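Local coordinates for oxidoreductase, short chain dehydrogenase/reductase family protein (Bifidobacterium adolescentis L2-32, PDB 6OW4) that acts as an NADH-dependent 20beta-hydroxysteroid dehydrogenase of the short-chain dehydrogenase/reductase family, built on a Rossmann fold, at residues F[209-214]-F[225-230]. Numbering follows the deposited sequence.
Sequences EHSRYL and SNTISP. With NAD (nicotinamide-adenine-dinucleotide), chain N.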
loop_
_atom_site.group_PDB
_atom_site.type_symbol
_atom_site.label_atom_id
_atom_site.label_comp_id
_atom_site.label_asym_id
_atom_site.label_seq_id
_atom_site.Cartn_x
_atom_site.Cartn_y
_atom_site.Cartn_z
ATOM N N GLU F 209 10.555 -0.672 5.616
ATOM C CA GLU F 209 10.070 0.349 6.586
ATOM C C GLU F 209 11.259 0.971 7.331
ATOM O O GLU F 209 11.109 2.104 7.834
ATOM C CB GLU F 209 9.054 -0.265 7.552
ATOM C CG GLU F 209 8.365 0.751 8.448
ATOM C CD GLU F 209 7.705 1.918 7.729
ATOM O OE1 GLU F 209 7.178 1.707 6.621
ATOM O OE2 GLU F 209 7.724 3.040 8.276
ATOM N N HIS F 210 12.395 0.268 7.402
ATOM C CA HIS F 210 13.678 0.795 7.946
ATOM C C HIS F 210 14.199 1.897 7.014
ATOM O O HIS F 210 14.507 2.996 7.513
ATOM C CB HIS F 210 14.693 -0.340 8.157
ATOM C CG HIS F 210 16.077 0.129 8.463
ATOM N ND1 HIS F 210 16.366 0.914 9.563
ATOM C CD2 HIS F 210 17.252 -0.077 7.829
ATOM C CE1 HIS F 210 17.657 1.171 9.592
ATOM N NE2 HIS F 210 18.225 0.575 8.538
ATOM N N SER F 211 14.281 1.609 5.711
ATOM C CA SER F 211 14.709 2.559 4.648
ATOM C C SER F 211 13.815 3.803 4.684
ATOM O O SER F 211 14.356 4.921 4.614
ATOM C CB SER F 211 14.693 1.900 3.288
ATOM O OG SER F 211 15.105 2.809 2.277
ATOM N N ARG F 212 12.500 3.601 4.809
ATOM C CA ARG F 212 11.477 4.679 4.877
ATOM C C ARG F 212 11.775 5.598 6.067
ATOM O O ARG F 212 11.665 6.828 5.895
ATOM C CB ARG F 212 10.064 4.085 4.947
ATOM C CG ARG F 212 9.491 3.739 3.581
ATOM C CD ARG F 212 8.208 2.931 3.609
ATOM N NE ARG F 212 7.077 3.616 4.223
ATOM C CZ ARG F 212 6.381 4.613 3.675
ATOM N NH1 ARG F 212 6.705 5.099 2.487
ATOM N NH2 ARG F 212 5.365 5.139 4.335
ATOM N N TYR F 213 12.150 5.040 7.224
ATOM C CA TYR F 213 12.452 5.839 8.440
ATOM C C TYR F 213 13.706 6.687 8.202
ATOM O O TYR F 213 13.673 7.892 8.525
ATOM C CB TYR F 213 12.650 4.988 9.698
ATOM C CG TYR F 213 13.043 5.836 10.879
ATOM C CD1 TYR F 213 12.084 6.464 11.659
ATOM C CD2 TYR F 213 14.376 6.097 11.157
ATOM C CE1 TYR F 213 12.439 7.286 12.714
ATOM C CE2 TYR F 213 14.748 6.919 12.208
ATOM C CZ TYR F 213 13.775 7.516 12.990
ATOM O OH TYR F 213 14.138 8.329 14.023
ATOM N N LEU F 214 14.779 6.077 7.686
ATOM C CA LEU F 214 16.084 6.755 7.455
ATOM C C LEU F 214 15.883 7.922 6.480
ATOM O O LEU F 214 16.485 8.986 6.714
ATOM C CB LEU F 214 17.110 5.748 6.924
ATOM C CG LEU F 214 17.559 4.663 7.904
ATOM C CD1 LEU F 214 18.591 3.753 7.258
ATOM C CD2 LEU F 214 18.117 5.263 9.186
ATOM N N SER F 225 17.163 7.533 0.883
ATOM C CA SER F 225 17.074 6.089 1.219
ATOM C C SER F 225 15.882 5.470 0.490
ATOM O O SER F 225 14.741 5.886 0.763
ATOM C CB SER F 225 16.968 5.877 2.708
ATOM O OG SER F 225 16.920 4.490 3.021
ATOM N N ASN F 226 16.147 4.514 -0.400
ATOM C CA ASN F 226 15.112 3.829 -1.218
ATOM C C ASN F 226 15.396 2.325 -1.224
ATOM O O ASN F 226 16.529 1.931 -0.891
ATOM C CB ASN F 226 15.056 4.393 -2.639
ATOM C CG ASN F 226 14.615 5.840 -2.674
ATOM O OD1 ASN F 226 13.452 6.144 -2.414
ATOM N ND2 ASN F 226 15.535 6.737 -2.994
ATOM N N THR F 227 14.389 1.533 -1.591
ATOM C CA THR F 227 14.480 0.059 -1.729
ATOM C C THR F 227 14.204 -0.346 -3.179
ATOM O O THR F 227 13.442 0.361 -3.866
ATOM C CB THR F 227 13.507 -0.650 -0.784
ATOM O OG1 THR F 227 12.193 -0.183 -1.088
ATOM C CG2 THR F 227 13.822 -0.395 0.672
ATOM N N ILE F 228 14.821 -1.447 -3.605
ATOM C CA ILE F 228 14.516 -2.165 -4.873
ATOM C C ILE F 228 13.928 -3.523 -4.488
ATOM O O ILE F 228 14.583 -4.247 -3.718
ATOM C CB ILE F 228 15.780 -2.288 -5.745
ATOM C CG1 ILE F 228 16.375 -0.911 -6.050
ATOM C CG2 ILE F 228 15.493 -3.073 -7.019
ATOM C CD1 ILE F 228 17.714 -0.960 -6.745
ATOM N N SER F 229 12.725 -3.830 -4.979
ATOM C CA SER F 229 11.992 -5.095 -4.718
ATOM C C SER F 229 11.987 -5.941 -5.984
ATOM O O SER F 229 10.977 -6.003 -6.686
ATOM C CB SER F 229 10.599 -4.812 -4.231
ATOM O OG SER F 229 10.635 -4.175 -2.965
ATOM N N PRO F 230 13.110 -6.616 -6.325
ATOM C CA PRO F 230 13.164 -7.442 -7.528
ATOM C C PRO F 230 12.198 -8.630 -7.419
ATOM O O PRO F 230 11.996 -9.123 -6.323
ATOM C CB PRO F 230 14.625 -7.914 -7.600
ATOM C CG PRO F 230 15.122 -7.817 -6.176
ATOM C CD PRO F 230 14.374 -6.647 -5.572
HETATM P PA NAD N . 23.223 -14.354 -4.039
HETATM O O1A NAD N . 22.968 -15.407 -3.011
HETATM O O2A NAD N . 24.433 -14.747 -4.898
HETATM O O5B NAD N . 23.516 -12.942 -3.367
HETATM C C5B NAD N . 23.558 -12.805 -1.946
HETATM C C4B NAD N . 24.997 -12.363 -1.555
HETATM O O4B NAD N . 24.938 -11.856 -0.075
HETATM C C3B NAD N . 25.830 -13.317 -1.602
HETATM O O3B NAD N . 27.023 -12.968 -2.392
HETATM C C2B NAD N . 26.291 -13.628 -0.035
HETATM O O2B NAD N . 27.681 -14.065 0.002
HETATM C C1B NAD N . 26.136 -12.535 0.600
HETATM N N9A NAD N . 25.819 -12.832 2.034
HETATM C C8A NAD N . 24.917 -13.566 2.726
HETATM N N7A NAD N . 25.182 -13.422 4.049
HETATM C C5A NAD N . 26.245 -12.602 4.171
HETATM C C6A NAD N . 26.922 -12.128 5.304
HETATM N N6A NAD N . 26.793 -12.295 6.715
HETATM N N1A NAD N . 27.981 -11.297 5.159
HETATM C C2A NAD N . 28.396 -10.916 3.906
HETATM N N3A NAD N . 27.727 -11.384 2.782
HETATM C C4A NAD N . 26.652 -12.227 2.926
HETATM O O3 NAD N . 21.889 -14.218 -4.995
HETATM P PN NAD N . 21.261 -12.808 -5.459
HETATM O O1N NAD N . 20.120 -13.085 -6.397
HETATM O O2N NAD N . 22.335 -11.986 -6.174
HETATM O O5D NAD N . 20.695 -12.042 -4.179
HETATM C C5D NAD N . 21.150 -10.740 -3.842
HETATM C C4D NAD N . 20.072 -10.025 -2.986
HETATM O O4D NAD N . 18.982 -9.875 -3.687
HETATM C C3D NAD N . 19.696 -10.861 -1.776
HETATM O O3D NAD N . 19.610 -10.061 -0.668
HETATM C C2D NAD N . 18.303 -11.456 -2.138
HETATM O O2D NAD N . 17.571 -11.724 -0.868
HETATM C C1D NAD N . 17.757 -10.538 -2.859
HETATM N N1N NAD N . 16.753 -11.019 -3.814
HETATM C C2N NAD N . 17.123 -11.789 -4.908
HETATM C C3N NAD N . 16.154 -12.241 -5.817
HETATM C C7N NAD N . 16.549 -13.109 -7.037
HETATM O O7N NAD N . 15.751 -13.909 -7.490
HETATM N N7N NAD N . 17.829 -12.987 -7.643
HETATM C C4N NAD N . 14.825 -11.912 -5.625
HETATM C C5N NAD N . 14.451 -11.138 -4.538
HETATM C C6N NAD N . 15.426 -10.687 -3.638
#
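Ser211 and Ser225 are the residues whose CA atoms come nearest, 5.5 Å apart, where helix segment 209-214 runs nearly antiparallel (158°) to strand segment 225-230. The segment axes approach to 6.9 Å, and there the two serines face each other, CB of each directed toward the other segment. In both serines OG stands trans to the backbone N (chi1 -180° and -178°), which brings the hydroxyls together in a hydrogen bond, Ser211 OG to Ser225 OG, of 2.6 Å; either could donate. Ser225 OG also lies 3.0 Å from Ser211 O. Two residues along the strand, the methyl Thr227 CG2 meets Ser211 CB at 3.6 Å, while Thr227 OG1 is hydrogen-bonded to Asp284 OD1 of strand 284-287. Leu214 CB passes Ser225 OG at 4.1 Å, and Phe178 of strand 174-179 touches Ser211, Leu214 and Ser225. On the helix side turned from the strand, Arg212 NE binds Glu209 OE1 in a salt bridge (3.1 Å). Helix 198-217 links the adjacent parallel strands 174-179 and 223-230, a beta-alpha-beta crossover of the Rossmann fold; Pro230 O, 3.6 Å from C5N of the NAD nicotinamide ring, places the strand's end in the cofactor pocket. In the buried serine pair one hydroxyl donates and the other accepts, a polar link tying helix 198-217 to the start of strand 223-230.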